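Local coordinates for alanine racemase (Acinetobacter baumannii, PDB 4QHR), which belongs to the alanine racemase family and is built from an N-terminal TIM-barrel domain and a C-terminal domain rich in beta strands, at residues A[121-126]-A[152-158]; A[160-166]-A[195-200]; A[177-181]-A[202-206]. All coordinates share one frame; numbering follows the deposited sequence.

Contact 1: A[121-126]-A[152-158]; sequences KVWVKL and FTCVLAM
Val122, Val124 and Leu126 carry the backbone bonds from 121-126 to 152-158, five in all, in the alternating pattern of parallel strands. Val122 N donates to Thr153 O (3.0 Å), and Val122 O takes the amide of Val155 at 2.8 Å from its N. Val124 repeats the scheme: its N reaches Val155 O and its O receives Ala157 N. Leu126 N then closes the series on Ala157 O at 2.9 Å, and the short axes are inclined at 29°. Between these bonds the CA atoms of Trp123 and Lys125 approach the carbonyl oxygens of Val155 and Ala157 in CA-H...O contacts.

On the side of the sheet bearing Trp123, the indole lies alongside Val155. A chi1 of 179° turns Val155 CG1 away from the backbone N and over a face of the six-membered ring, 4.0 Å from the centroid, a CH-pi contact. Ala157 CB lies at the indole's edge. The other methyl, Val155 CG2, meets Lys121 CE at 3.8 Å, where the lysine chain bends on its way to a salt bridge with Glu96; Glu96 also accepts from Trp123 NE1. On the reverse side, Val122 CG1 reaches Phe152 CB at 3.9 Å and also touches Cys154 SG. Farther along, the Leu126 and Met158 side chains run side by side, CD2 touching SD.

Leu147 of helix 139-149 covers Val124 and Phe152, whereas the Tyr207 ring meets that of Trp123. Two neighbouring parallel strands joined through an outer helix make the beta-alpha-beta unit from which a TIM barrel is built.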
ATOM      1  N   LYS A 121     -13.386 -14.039  28.966  1.00  9.78           N
ATOM      2  CA  LYS A 121     -14.467 -13.084  29.010  1.00  9.58           C
ATOM      3  C   LYS A 121     -15.036 -12.927  27.642  1.00  9.86           C
ATOM      4  O   LYS A 121     -14.395 -13.269  26.626  1.00 10.45           O
ATOM      5  CB  LYS A 121     -14.030 -11.711  29.543  1.00  9.92           C
ATOM      6  CG  LYS A 121     -13.269 -11.761  30.876  1.00 10.25           C
ATOM      7  CD  LYS A 121     -12.733 -10.415  31.356  1.00 10.52           C
ATOM      8  CE  LYS A 121     -11.721  -9.781  30.447  1.00 10.76           C
ATOM      9  NZ  LYS A 121     -10.391 -10.481  30.385  1.00 11.24           N
ATOM     10  N   VAL A 122     -16.252 -12.407  27.588  1.00  9.23           N
ATOM     11  CA  VAL A 122     -16.881 -12.091  26.319  1.00  9.46           C
ATOM     12  C   VAL A 122     -17.031 -10.577  26.296  1.00  9.39           C
ATOM     13  O   VAL A 122     -17.493  -9.966  27.296  1.00  9.45           O
ATOM     14  CB  VAL A 122     -18.209 -12.836  26.115  1.00  9.38           C
ATOM     15  CG1 VAL A 122     -19.099 -12.702  27.297  1.00  9.31           C
ATOM     16  CG2 VAL A 122     -18.936 -12.341  24.860  1.00  9.51           C
ATOM     17  N   TRP A 123     -16.600  -9.977  25.202  1.00  9.15           N
ATOM     18  CA  TRP A 123     -16.685  -8.534  25.009  1.00  9.47           C
ATOM     19  C   TRP A 123     -17.970  -8.222  24.221  1.00  9.77           C
ATOM     20  O   TRP A 123     -18.140  -8.690  23.114  1.00  9.87           O
ATOM     21  CB  TRP A 123     -15.426  -7.988  24.322  1.00  9.70           C
ATOM     22  CG  TRP A 123     -14.183  -8.182  25.114  1.00 10.13           C
ATOM     23  CD1 TRP A 123     -13.657  -9.382  25.529  1.00 10.68           C
ATOM     24  CD2 TRP A 123     -13.261  -7.181  25.532  1.00 10.73           C
ATOM     25  NE1 TRP A 123     -12.493  -9.166  26.227  1.00 11.37           N
ATOM     26  CE2 TRP A 123     -12.218  -7.830  26.226  1.00 10.83           C
ATOM     27  CE3 TRP A 123     -13.218  -5.787  25.390  1.00 10.66           C
ATOM     28  CZ2 TRP A 123     -11.151  -7.135  26.792  1.00 11.07           C
ATOM     29  CZ3 TRP A 123     -12.189  -5.089  25.940  1.00 10.96           C
ATOM     30  CH2 TRP A 123     -11.140  -5.753  26.624  1.00 10.74           C
ATOM     31  N   VAL A 124     -18.893  -7.489  24.827  1.00 10.00           N
ATOM     32  CA  VAL A 124     -20.212  -7.266  24.216  1.00 10.11           C
ATOM     33  C   VAL A 124     -20.213  -5.856  23.687  1.00 10.43           C
ATOM     34  O   VAL A 124     -20.157  -4.880  24.456  1.00 10.15           O
ATOM     35  CB  VAL A 124     -21.356  -7.503  25.212  1.00  9.96           C
ATOM     36  CG1 VAL A 124     -22.685  -7.319  24.516  1.00  9.93           C
ATOM     37  CG2 VAL A 124     -21.256  -8.897  25.838  1.00  9.52           C
ATOM     38  N   LYS A 125     -20.296  -5.745  22.366  1.00 10.90           N
ATOM     39  CA  LYS A 125     -20.100  -4.484  21.650  1.00 12.02           C
ATOM     40  C   LYS A 125     -21.437  -3.738  21.508  1.00 11.63           C
ATOM     41  O   LYS A 125     -22.398  -4.281  21.035  1.00 10.03           O
ATOM     42  CB  LYS A 125     -19.470  -4.781  20.276  1.00 14.16           C
ATOM     43  CG  LYS A 125     -19.304  -3.634  19.246  1.00 16.80           C
ATOM     44  CD  LYS A 125     -18.449  -2.465  19.705  1.00 19.39           C
ATOM     45  CE  LYS A 125     -17.772  -1.695  18.535  1.00 20.71           C
ATOM     46  NZ  LYS A 125     -18.671  -0.698  17.908  1.00 22.37           N
ATOM     47  N   LEU A 126     -21.424  -2.478  21.906  1.00 11.77           N
ATOM     48  CA  LEU A 126     -22.526  -1.565  21.750  1.00 12.26           C
ATOM     49  C   LEU A 126     -22.390  -0.761  20.473  1.00 13.18           C
ATOM     50  O   LEU A 126     -21.329  -0.189  20.174  1.00 11.79           O
ATOM     51  CB  LEU A 126     -22.504  -0.562  22.898  1.00 11.96           C
ATOM     52  CG  LEU A 126     -23.545   0.577  22.971  1.00 12.11           C
ATOM     53  CD1 LEU A 126     -24.947   0.025  23.183  1.00 12.08           C
ATOM     54  CD2 LEU A 126     -23.178   1.563  24.061  1.00 11.83           C
ATOM     55  N   PHE A 152     -21.186 -16.320  32.076  1.00 10.60           N
ATOM     56  CA  PHE A 152     -20.126 -15.540  31.462  1.00 10.95           C
ATOM     57  C   PHE A 152     -19.732 -14.316  32.279  1.00 11.23           C
ATOM     58  O   PHE A 152     -20.551 -13.689  32.947  1.00 10.89           O
ATOM     59  CB  PHE A 152     -20.499 -15.040  30.065  1.00 10.83           C
ATOM     60  CG  PHE A 152     -20.603 -16.102  29.016  1.00 10.95           C
ATOM     61  CD1 PHE A 152     -19.479 -16.492  28.265  1.00 11.54           C
ATOM     62  CD2 PHE A 152     -21.791 -16.707  28.748  1.00 11.42           C
ATOM     63  CE1 PHE A 152     -19.587 -17.454  27.265  1.00 11.48           C
ATOM     64  CE2 PHE A 152     -21.900 -17.664  27.736  1.00 11.07           C
ATOM     65  CZ  PHE A 152     -20.787 -18.045  27.017  1.00 11.55           C
ATOM     66  N   THR A 153     -18.463 -13.948  32.156  1.00 11.46           N
ATOM     67  CA  THR A 153     -17.982 -12.660  32.619  1.00 11.27           C
ATOM     68  C   THR A 153     -17.886 -11.803  31.370  1.00 11.18           C
ATOM     69  O   THR A 153     -17.207 -12.176  30.374  1.00 10.98           O
ATOM     70  CB  THR A 153     -16.618 -12.758  33.321  1.00 11.55           C
ATOM     71  OG1 THR A 153     -16.761 -13.513  34.542  1.00 11.35           O
ATOM     72  CG2 THR A 153     -16.027 -11.379  33.640  1.00 11.39           C
ATOM     73  N   CYS A 154     -18.570 -10.674  31.425  1.00 10.91           N
ATOM     74  CA  CYS A 154     -18.713  -9.764  30.282  1.00 10.69           C
ATOM     75  C   CYS A 154     -17.844  -8.520  30.374  1.00 10.29           C
ATOM     76  O   CYS A 154     -17.456  -8.064  31.485  1.00 10.28           O
ATOM     77  CB  CYS A 154     -20.161  -9.259  30.195  1.00 11.27           C
ATOM     78  SG  CYS A 154     -21.353 -10.520  29.851  1.00 11.97           S
ATOM     79  N   VAL A 155     -17.547  -7.932  29.221  1.00  9.39           N
ATOM     80  CA  VAL A 155     -16.964  -6.592  29.170  1.00  9.40           C
ATOM     81  C   VAL A 155     -17.833  -5.769  28.249  1.00  9.42           C
ATOM     82  O   VAL A 155     -17.965  -6.130  27.101  1.00 10.43           O
ATOM     83  CB  VAL A 155     -15.529  -6.587  28.614  1.00  9.03           C
ATOM     84  CG1 VAL A 155     -14.993  -5.173  28.554  1.00  8.91           C
ATOM     85  CG2 VAL A 155     -14.638  -7.487  29.422  1.00  9.10           C
ATOM     86  N   LEU A 156     -18.422  -4.702  28.730  1.00  9.96           N
ATOM     87  CA  LEU A 156     -19.161  -3.766  27.896  1.00 10.61           C
ATOM     88  C   LEU A 156     -18.158  -2.979  27.091  1.00 11.17           C
ATOM     89  O   LEU A 156     -17.304  -2.264  27.670  1.00 11.01           O
ATOM     90  CB  LEU A 156     -19.988  -2.816  28.744  1.00 10.93           C
ATOM     91  CG  LEU A 156     -20.786  -1.727  28.014  1.00 11.51           C
ATOM     92  CD1 LEU A 156     -21.777  -2.357  27.042  1.00 11.55           C
ATOM     93  CD2 LEU A 156     -21.526  -0.889  29.054  1.00 11.51           C
ATOM     94  N   ALA A 157     -18.274  -3.068  25.771  1.00 11.26           N
ATOM     95  CA  ALA A 157     -17.323  -2.424  24.861  1.00 12.53           C
ATOM     96  C   ALA A 157     -18.025  -1.460  23.905  1.00 13.84           C
ATOM     97  O   ALA A 157     -19.026  -1.789  23.292  1.00 14.60           O
ATOM     98  CB  ALA A 157     -16.544  -3.459  24.060  1.00 12.45           C
ATOM     99  N   MET A 158     -17.478  -0.274  23.808  1.00 16.67           N
ATOM    100  CA  MET A 158     -17.855   0.658  22.756  1.00 18.89           C
ATOM    101  C   MET A 158     -16.618   1.282  22.092  1.00 19.52           C
ATOM    102  O   MET A 158     -15.527   1.303  22.669  1.00 16.13           O
ATOM    103  CB  MET A 158     -18.681   1.740  23.359  1.00 21.55           C
ATOM    104  CG  MET A 158     -19.469   2.553  22.351  1.00 23.53           C
ATOM    105  SD  MET A 158     -20.135   3.971  23.205  1.00 26.79           S
ATOM    106  CE  MET A 158     -18.674   4.875  23.788  1.00 25.28           C
TER

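Contact 2: A[160-166]-A[195-200]; sequences FANADVD and AAIFKW
Phe160 offers the face of its ring as a seat for the edge of Trp200. The projecting corner is CZ3 of the indole, which stands 3.5 Å above the phenyl plane and over its centre, so that all six ring carbons lie at similar distances from it. The planes meet at 55°, an inclined edge-to-face pair. With CG anti to the carbonyl carbon (chi1 -55°), Trp200 leaves the end of helix 194-199 and brings its benzene part onto this seat.

A smaller bump fills the angle between indole and helix: Ala163 CB wedges in, 3.8 Å from Trp200 CZ3 and 3.7 Å from Ala195 CB. Alanine meets alanine at this point, and the Asn162 to Val165 type I turn lies close to the helix. Ala196 CB adds a looser touch on the Phe160 ring.

Beside this packing, the Lys199 chain, bent at chi3, reaches the turn at Ala163 O. Lys199 NZ donates to Ala163 O at 2.9 Å, from a position tilted 31° out of the carbonyl plane. The same nitrogen gives a bond to a water at 2.8 Å, and that water donates to Asp166 OD1; the direct salt bridge from Asp166 OD1 to Lys199 NZ is long, at 4.0 Å. A second water, bound to Lys199 NZ, returns a weak bond to Asp164 O.

Segment 160-166 follows strand 154-157 and helix 194-199 comes after strand 188-190. The arrangement is thus typical of a TIM barrel, where the loop after one strand packs on the helix that follows the next strand, at the rim formed by the C-terminal ends of the barrel strands.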
ATOM      1  N   PHE A 160     -15.694   4.960  20.011  1.00 18.93           N
ATOM      2  CA  PHE A 160     -16.120   6.318  19.659  1.00 18.11           C
ATOM      3  C   PHE A 160     -15.986   6.547  18.189  1.00 17.12           C
ATOM      4  O   PHE A 160     -14.995   6.126  17.585  1.00 17.26           O
ATOM      5  CB  PHE A 160     -15.285   7.331  20.406  1.00 19.01           C
ATOM      6  CG  PHE A 160     -15.783   7.567  21.789  1.00 19.71           C
ATOM      7  CD1 PHE A 160     -16.985   8.220  21.977  1.00 21.42           C
ATOM      8  CD2 PHE A 160     -15.099   7.086  22.895  1.00 20.76           C
ATOM      9  CE1 PHE A 160     -17.495   8.421  23.250  1.00 22.05           C
ATOM     10  CE2 PHE A 160     -15.605   7.289  24.175  1.00 21.15           C
ATOM     11  CZ  PHE A 160     -16.800   7.964  24.345  1.00 21.72           C
ATOM     12  N   ALA A 161     -16.969   7.203  17.603  1.00 16.11           N
ATOM     13  CA  ALA A 161     -16.891   7.523  16.181  1.00 16.06           C
ATOM     14  C   ALA A 161     -15.998   8.736  15.844  1.00 16.02           C
ATOM     15  O   ALA A 161     -15.360   8.774  14.801  1.00 17.00           O
ATOM     16  CB  ALA A 161     -18.312   7.749  15.658  1.00 15.87           C
ATOM     17  N   ASN A 162     -15.970   9.740  16.713  1.00 15.41           N
ATOM     18  CA  ASN A 162     -15.370  11.050  16.437  1.00 15.20           C
ATOM     19  C   ASN A 162     -14.602  11.560  17.636  1.00 14.99           C
ATOM     20  O   ASN A 162     -14.594  12.778  17.903  1.00 14.31           O
ATOM     21  CB  ASN A 162     -16.468  12.074  16.105  1.00 16.10           C
ATOM     22  CG  ASN A 162     -17.319  11.665  14.925  1.00 16.38           C
ATOM     23  OD1 ASN A 162     -18.518  11.406  15.061  1.00 18.57           O
ATOM     24  ND2 ASN A 162     -16.710  11.573  13.791  1.00 16.32           N
ATOM     25  N   ALA A 163     -13.922  10.659  18.363  1.00 15.00           N
ATOM     26  CA  ALA A 163     -13.124  11.096  19.521  1.00 15.52           C
ATOM     27  C   ALA A 163     -11.975  12.016  19.124  1.00 16.67           C
ATOM     28  O   ALA A 163     -11.523  12.843  19.943  1.00 17.83           O
ATOM     29  CB  ALA A 163     -12.602   9.901  20.301  1.00 16.78           C
ATOM     30  N   ASP A 164     -11.489  11.868  17.897  1.00 16.82           N
ATOM     31  CA  ASP A 164     -10.447  12.718  17.387  1.00 18.25           C
ATOM     32  C   ASP A 164     -10.794  14.208  17.232  1.00 19.35           C
ATOM     33  O   ASP A 164      -9.873  14.987  17.016  1.00 21.29           O
ATOM     34  CB  ASP A 164      -9.958  12.215  16.045  1.00 19.19           C
ATOM     35  CG  ASP A 164     -11.040  12.251  14.979  1.00 19.82           C
ATOM     36  OD1 ASP A 164     -12.160  11.751  15.175  1.00 19.52           O
ATOM     37  OD2 ASP A 164     -10.767  12.811  13.922  1.00 22.41           O
ATOM     38  N   VAL A 165     -12.061  14.622  17.345  1.00 18.11           N
ATOM     39  CA  VAL A 165     -12.410  16.045  17.206  1.00 18.37           C
ATOM     40  C   VAL A 165     -13.471  16.400  18.222  1.00 19.86           C
ATOM     41  O   VAL A 165     -13.927  15.537  18.955  1.00 20.21           O
ATOM     42  CB  VAL A 165     -12.964  16.384  15.783  1.00 17.88           C
ATOM     43  CG1 VAL A 165     -11.874  16.350  14.737  1.00 18.02           C
ATOM     44  CG2 VAL A 165     -14.085  15.443  15.403  1.00 18.13           C
ATOM     45  N   ASP A 166     -13.878  17.670  18.286  1.00 21.78           N
ATOM     46  CA  ASP A 166     -15.057  18.036  19.069  1.00 23.89           C
ATOM     47  C   ASP A 166     -16.243  17.799  18.203  1.00 23.48           C
ATOM     48  O   ASP A 166     -16.318  18.333  17.120  1.00 23.81           O
ATOM     49  CB  ASP A 166     -15.072  19.503  19.479  1.00 27.12           C
ATOM     50  CG  ASP A 166     -14.009  19.837  20.513  1.00 30.17           C
ATOM     51  OD1 ASP A 166     -13.591  18.946  21.280  1.00 30.75           O
ATOM     52  OD2 ASP A 166     -13.604  21.027  20.557  1.00 33.25           O
ATOM     53  N   ALA A 195      -7.428   8.509  21.130  1.00  7.87           N
ATOM     54  CA  ALA A 195      -7.955   9.878  21.302  1.00  8.29           C
ATOM     55  C   ALA A 195      -8.630  10.058  22.676  1.00  8.59           C
ATOM     56  O   ALA A 195      -8.409  11.082  23.400  1.00  9.11           O
ATOM     57  CB  ALA A 195      -8.911  10.201  20.161  1.00  8.38           C
ATOM     58  N   ALA A 196      -9.468   9.086  23.023  1.00  8.77           N
ATOM     59  CA  ALA A 196     -10.164   9.086  24.309  1.00  9.12           C
ATOM     60  C   ALA A 196      -9.211   8.931  25.501  1.00  9.49           C
ATOM     61  O   ALA A 196      -9.470   9.504  26.570  1.00  9.44           O
ATOM     62  CB  ALA A 196     -11.212   8.010  24.357  1.00  9.71           C
ATOM     63  N   ILE A 197      -8.110   8.155  25.343  1.00  9.41           N
ATOM     64  CA  ILE A 197      -7.076   8.105  26.395  1.00  9.15           C
ATOM     65  C   ILE A 197      -6.557   9.528  26.709  1.00  9.83           C
ATOM     66  O   ILE A 197      -6.350   9.886  27.892  1.00  9.84           O
ATOM     67  CB  ILE A 197      -5.948   7.083  26.044  1.00  8.69           C
ATOM     68  CG1 ILE A 197      -6.513   5.657  26.082  1.00  8.68           C
ATOM     69  CG2 ILE A 197      -4.773   7.200  27.016  1.00  8.70           C
ATOM     70  CD1 ILE A 197      -5.661   4.601  25.439  1.00  8.45           C
ATOM     71  N   PHE A 198      -6.345  10.355  25.680  1.00 10.16           N
ATOM     72  CA  PHE A 198      -5.867  11.714  25.902  1.00 10.59           C
ATOM     73  C   PHE A 198      -6.976  12.619  26.456  1.00 11.63           C
ATOM     74  O   PHE A 198      -6.725  13.433  27.360  1.00 11.40           O
ATOM     75  CB  PHE A 198      -5.291  12.331  24.610  1.00 10.16           C
ATOM     76  CG  PHE A 198      -3.905  11.895  24.300  1.00 10.25           C
ATOM     77  CD1 PHE A 198      -2.843  12.460  24.946  1.00 10.55           C
ATOM     78  CD2 PHE A 198      -3.656  10.939  23.359  1.00 10.45           C
ATOM     79  CE1 PHE A 198      -1.534  12.064  24.673  1.00 10.74           C
ATOM     80  CE2 PHE A 198      -2.381  10.556  23.055  1.00 10.50           C
ATOM     81  CZ  PHE A 198      -1.312  11.107  23.730  1.00 10.80           C
ATOM     82  N   LYS A 199      -8.186  12.443  25.956  1.00 12.16           N
ATOM     83  CA  LYS A 199      -9.259  13.366  26.308  1.00 13.61           C
ATOM     84  C   LYS A 199     -10.125  13.040  27.505  1.00 14.21           C
ATOM     85  O   LYS A 199     -10.528  13.943  28.179  1.00 14.74           O
ATOM     86  CB  LYS A 199     -10.135  13.576  25.147  1.00 14.05           C
ATOM     87  CG  LYS A 199      -9.415  14.412  24.099  1.00 14.87           C
ATOM     88  CD  LYS A 199     -10.129  14.364  22.761  1.00 16.59           C
ATOM     89  CE  LYS A 199     -11.465  15.062  22.811  1.00 17.44           C
ATOM     90  NZ  LYS A 199     -11.984  15.314  21.441  1.00 18.46           N
ATOM     91  N   TRP A 200     -10.404  11.772  27.766  1.00 14.12           N
ATOM     92  CA  TRP A 200     -11.433  11.397  28.724  1.00 14.70           C
ATOM     93  C   TRP A 200     -10.971  10.305  29.674  1.00 14.39           C
ATOM     94  O   TRP A 200     -11.522   9.201  29.626  1.00 14.53           O
ATOM     95  CB  TRP A 200     -12.708  10.933  28.003  1.00 15.20           C
ATOM     96  CG  TRP A 200     -13.227  11.895  27.052  1.00 16.92           C
ATOM     97  CD1 TRP A 200     -13.364  13.244  27.247  1.00 18.09           C
ATOM     98  CD2 TRP A 200     -13.670  11.645  25.697  1.00 18.01           C
ATOM     99  NE1 TRP A 200     -13.864  13.825  26.115  1.00 18.15           N
ATOM    100  CE2 TRP A 200     -14.068  12.872  25.157  1.00 17.79           C
ATOM    101  CE3 TRP A 200     -13.761  10.502  24.897  1.00 18.42           C
ATOM    102  CZ2 TRP A 200     -14.557  12.995  23.859  1.00 18.30           C
ATOM    103  CZ3 TRP A 200     -14.241  10.618  23.620  1.00 18.35           C
ATOM    104  CH2 TRP A 200     -14.643  11.864  23.108  1.00 18.35           C
TER
HETATM  105  O   HOH W   1     -10.371  17.192  19.649  1.00 26.45           O
HETATM  106  O   HOH W   2     -14.236  16.623  22.375  1.00 21.93           O

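Contact 3: A[177-181]-A[202-206]; sequences FLHIK and ELNFD
In the TIM barrel, the outer helix 168-184 leans on the loop leading to strand 207-208, and Phe205 of that loop is touched by Phe177, Leu178 and Lys181 of the helix. Phe177 brings the edge of its ring: the CE2 atoms of Phe177 and Phe205 meet at 3.7 Å, with Phe205 CE2 in the plane of the Phe177 ring. The two planes are turned 43° to each other, an oblique pair that is neither stacked nor T-shaped.

Leu178 approaches at about a right angle and presents CD2 to the edge of Phe205, 3.9 Å from CZ. The same methyl touches Leu203 CD2 at 4.1 Å. Over one face of Phe205 lies the Lys181 methylene CE, 4.0 Å from CD1; on the opposite face is the carbonyl oxygen of Glu202. Lys181 takes this path because CG is anti to the backbone N (chi1 176°) and the chain then bends at chi2 and chi4.

Lys181 NZ carries on past the ring and donates to a water 2.8 Å away, which in turn donates to Asp206 OD2. Lys181 NZ also makes a salt bridge with Asp185, and Asp206 OD2 accepts from Ala189 N on strand 188-190. The lysine thus serves twice: its hydrocarbon part packs on an aromatic face while its charge sits among carboxylates, which probably help to keep it protonated.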
ATOM      1  N   PHE A 177     -23.302   4.979  26.588  1.00 27.47           N
ATOM      2  CA  PHE A 177     -22.405   4.055  27.265  1.00 26.19           C
ATOM      3  C   PHE A 177     -22.593   4.034  28.800  1.00 28.17           C
ATOM      4  O   PHE A 177     -22.628   2.954  29.394  1.00 26.40           O
ATOM      5  CB  PHE A 177     -20.948   4.400  26.957  1.00 25.07           C
ATOM      6  CG  PHE A 177     -19.988   3.355  27.436  1.00 24.44           C
ATOM      7  CD1 PHE A 177     -19.852   2.181  26.740  1.00 23.44           C
ATOM      8  CD2 PHE A 177     -19.241   3.546  28.597  1.00 23.90           C
ATOM      9  CE1 PHE A 177     -18.976   1.214  27.172  1.00 24.39           C
ATOM     10  CE2 PHE A 177     -18.365   2.568  29.046  1.00 22.95           C
ATOM     11  CZ  PHE A 177     -18.233   1.409  28.341  1.00 22.86           C
ATOM     12  N   LEU A 178     -22.704   5.207  29.432  1.00 28.97           N
ATOM     13  CA  LEU A 178     -22.911   5.286  30.904  1.00 30.10           C
ATOM     14  C   LEU A 178     -24.277   4.728  31.320  1.00 30.94           C
ATOM     15  O   LEU A 178     -24.394   4.078  32.352  1.00 31.12           O
ATOM     16  CB  LEU A 178     -22.751   6.708  31.428  1.00 28.87           C
ATOM     17  CG  LEU A 178     -21.391   7.384  31.252  1.00 30.18           C
ATOM     18  CD1 LEU A 178     -21.375   8.834  31.741  1.00 29.39           C
ATOM     19  CD2 LEU A 178     -20.333   6.566  31.972  1.00 31.50           C
ATOM     20  N   HIS A 179     -25.295   4.963  30.506  1.00 29.68           N
ATOM     21  CA  HIS A 179     -26.634   4.398  30.746  1.00 30.14           C
ATOM     22  C   HIS A 179     -26.565   2.893  30.751  1.00 28.67           C
ATOM     23  O   HIS A 179     -27.138   2.235  31.625  1.00 28.06           O
ATOM     24  CB  HIS A 179     -27.685   4.905  29.710  1.00 29.44           C
ATOM     25  CG  HIS A 179     -28.925   4.065  29.638  1.00 30.05           C
ATOM     26  ND1 HIS A 179     -29.774   3.890  30.707  1.00 30.33           N
ATOM     27  CD2 HIS A 179     -29.456   3.344  28.619  1.00 31.44           C
ATOM     28  CE1 HIS A 179     -30.774   3.096  30.357  1.00 30.96           C
ATOM     29  NE2 HIS A 179     -30.603   2.745  29.094  1.00 31.09           N
ATOM     30  N   ILE A 180     -25.838   2.326  29.793  1.00 26.84           N
ATOM     31  CA  ILE A 180     -25.806   0.890  29.703  1.00 24.73           C
ATOM     32  C   ILE A 180     -24.953   0.340  30.825  1.00 22.51           C
ATOM     33  O   ILE A 180     -25.322  -0.644  31.424  1.00 23.49           O
ATOM     34  CB  ILE A 180     -25.340   0.392  28.323  1.00 24.69           C
ATOM     35  CG1 ILE A 180     -26.306   0.860  27.221  1.00 25.24           C
ATOM     36  CG2 ILE A 180     -25.295  -1.130  28.323  1.00 25.03           C
ATOM     37  CD1 ILE A 180     -27.682   0.210  27.253  1.00 25.27           C
ATOM     38  N   LYS A 181     -23.825   0.974  31.094  1.00 21.73           N
ATOM     39  CA  LYS A 181     -22.943   0.583  32.190  1.00 22.18           C
ATOM     40  C   LYS A 181     -23.768   0.531  33.511  1.00 22.91           C
ATOM     41  O   LYS A 181     -23.870  -0.530  34.152  1.00 21.73           O
ATOM     42  CB  LYS A 181     -21.779   1.562  32.266  1.00 20.80           C
ATOM     43  CG  LYS A 181     -20.756   1.427  33.405  1.00 22.15           C
ATOM     44  CD  LYS A 181     -20.014   0.153  33.379  1.00 21.96           C
ATOM     45  CE  LYS A 181     -18.649   0.230  34.025  1.00 21.11           C
ATOM     46  NZ  LYS A 181     -18.655   0.010  35.482  1.00 21.05           N
ATOM     47  N   GLU A 202     -11.774   9.885  32.569  1.00 15.27           N
ATOM     48  CA  GLU A 202     -12.944   9.441  33.358  1.00 15.72           C
ATOM     49  C   GLU A 202     -13.678   8.250  32.736  1.00 14.53           C
ATOM     50  O   GLU A 202     -14.461   7.564  33.414  1.00 14.04           O
ATOM     51  CB  GLU A 202     -13.932  10.599  33.614  1.00 16.90           C
ATOM     52  CG  GLU A 202     -14.675  11.126  32.390  1.00 18.13           C
ATOM     53  CD  GLU A 202     -13.925  12.207  31.582  1.00 18.06           C
ATOM     54  OE1 GLU A 202     -12.713  12.481  31.789  1.00 17.99           O
ATOM     55  OE2 GLU A 202     -14.589  12.769  30.702  1.00 20.37           O
ATOM     56  N   LEU A 203     -13.456   8.021  31.451  1.00 12.97           N
ATOM     57  CA  LEU A 203     -13.996   6.831  30.742  1.00 12.54           C
ATOM     58  C   LEU A 203     -13.026   5.656  30.577  1.00 11.37           C
ATOM     59  O   LEU A 203     -13.344   4.711  29.848  1.00 11.20           O
ATOM     60  CB  LEU A 203     -14.541   7.245  29.371  1.00 13.01           C
ATOM     61  CG  LEU A 203     -15.652   8.306  29.401  1.00 13.38           C
ATOM     62  CD1 LEU A 203     -16.137   8.597  28.012  1.00 13.67           C
ATOM     63  CD2 LEU A 203     -16.860   7.899  30.208  1.00 14.37           C
ATOM     64  N   ASN A 204     -11.917   5.656  31.300  1.00 10.75           N
ATOM     65  CA  ASN A 204     -10.959   4.566  31.209  1.00 11.05           C
ATOM     66  C   ASN A 204     -11.557   3.245  31.657  1.00 11.43           C
ATOM     67  O   ASN A 204     -11.357   2.222  31.014  1.00 10.63           O
ATOM     68  CB  ASN A 204      -9.707   4.822  32.074  1.00 10.78           C
ATOM     69  CG  ASN A 204      -8.765   5.873  31.517  1.00 10.26           C
ATOM     70  OD1 ASN A 204      -8.856   6.354  30.368  1.00 11.38           O
ATOM     71  ND2 ASN A 204      -7.879   6.236  32.314  1.00  9.73           N
ATOM     72  N   PHE A 205     -12.301   3.275  32.772  1.00 11.28           N
ATOM     73  CA  PHE A 205     -12.791   2.010  33.383  1.00 11.46           C
ATOM     74  C   PHE A 205     -11.719   0.917  33.441  1.00 10.68           C
ATOM     75  O   PHE A 205     -10.560   1.194  33.825  1.00 10.08           O
ATOM     76  CB  PHE A 205     -14.083   1.585  32.704  1.00 12.35           C
ATOM     77  CG  PHE A 205     -15.165   2.615  32.813  1.00 13.36           C
ATOM     78  CD1 PHE A 205     -15.703   2.918  34.073  1.00 14.35           C
ATOM     79  CD2 PHE A 205     -15.626   3.314  31.702  1.00 14.32           C
ATOM     80  CE1 PHE A 205     -16.691   3.886  34.224  1.00 14.81           C
ATOM     81  CE2 PHE A 205     -16.640   4.263  31.848  1.00 14.78           C
ATOM     82  CZ  PHE A 205     -17.151   4.560  33.114  1.00 15.12           C
ATOM     83  N   ASP A 206     -12.050  -0.313  33.037  1.00  9.98           N
ATOM     84  CA  ASP A 206     -11.168  -1.461  33.306  1.00  9.63           C
ATOM     85  C   ASP A 206     -10.109  -1.731  32.223  1.00  9.52           C
ATOM     86  O   ASP A 206      -9.018  -2.210  32.527  1.00 10.08           O
ATOM     87  CB  ASP A 206     -12.045  -2.675  33.508  1.00  9.36           C
ATOM     88  CG  ASP A 206     -13.105  -2.423  34.576  1.00  9.39           C
ATOM     89  OD1 ASP A 206     -12.735  -2.470  35.773  1.00  9.71           O
ATOM     90  OD2 ASP A 206     -14.239  -2.093  34.240  1.00  8.96           O
TER
HETATM   91  O   HOH W   3     -16.046  -0.916  35.988  1.00 23.19           O

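Overall arrangement
From the N terminus, the chain first closes contact 1, where strand 154-157 returns beside strand 122-125 after helix 139-149. It runs straight on into 160-166, the loop that opens contact 2, and then into helix 168-184, which carries the first half of contact 3. Strand 188-190 intervenes before 195-200 completes contact 2 and 202-206 completes contact 3, so these two loops cross, whereas contact 1 precedes both. Packing links the sites: Leu156 and Met158 of contact 1 lie against Phe177 of contact 3, and Phe160 of contact 2 touches Leu203. Together they tie two barrel strands, helices 168-184 and 194-199, and the loops 160-166 and 202-206.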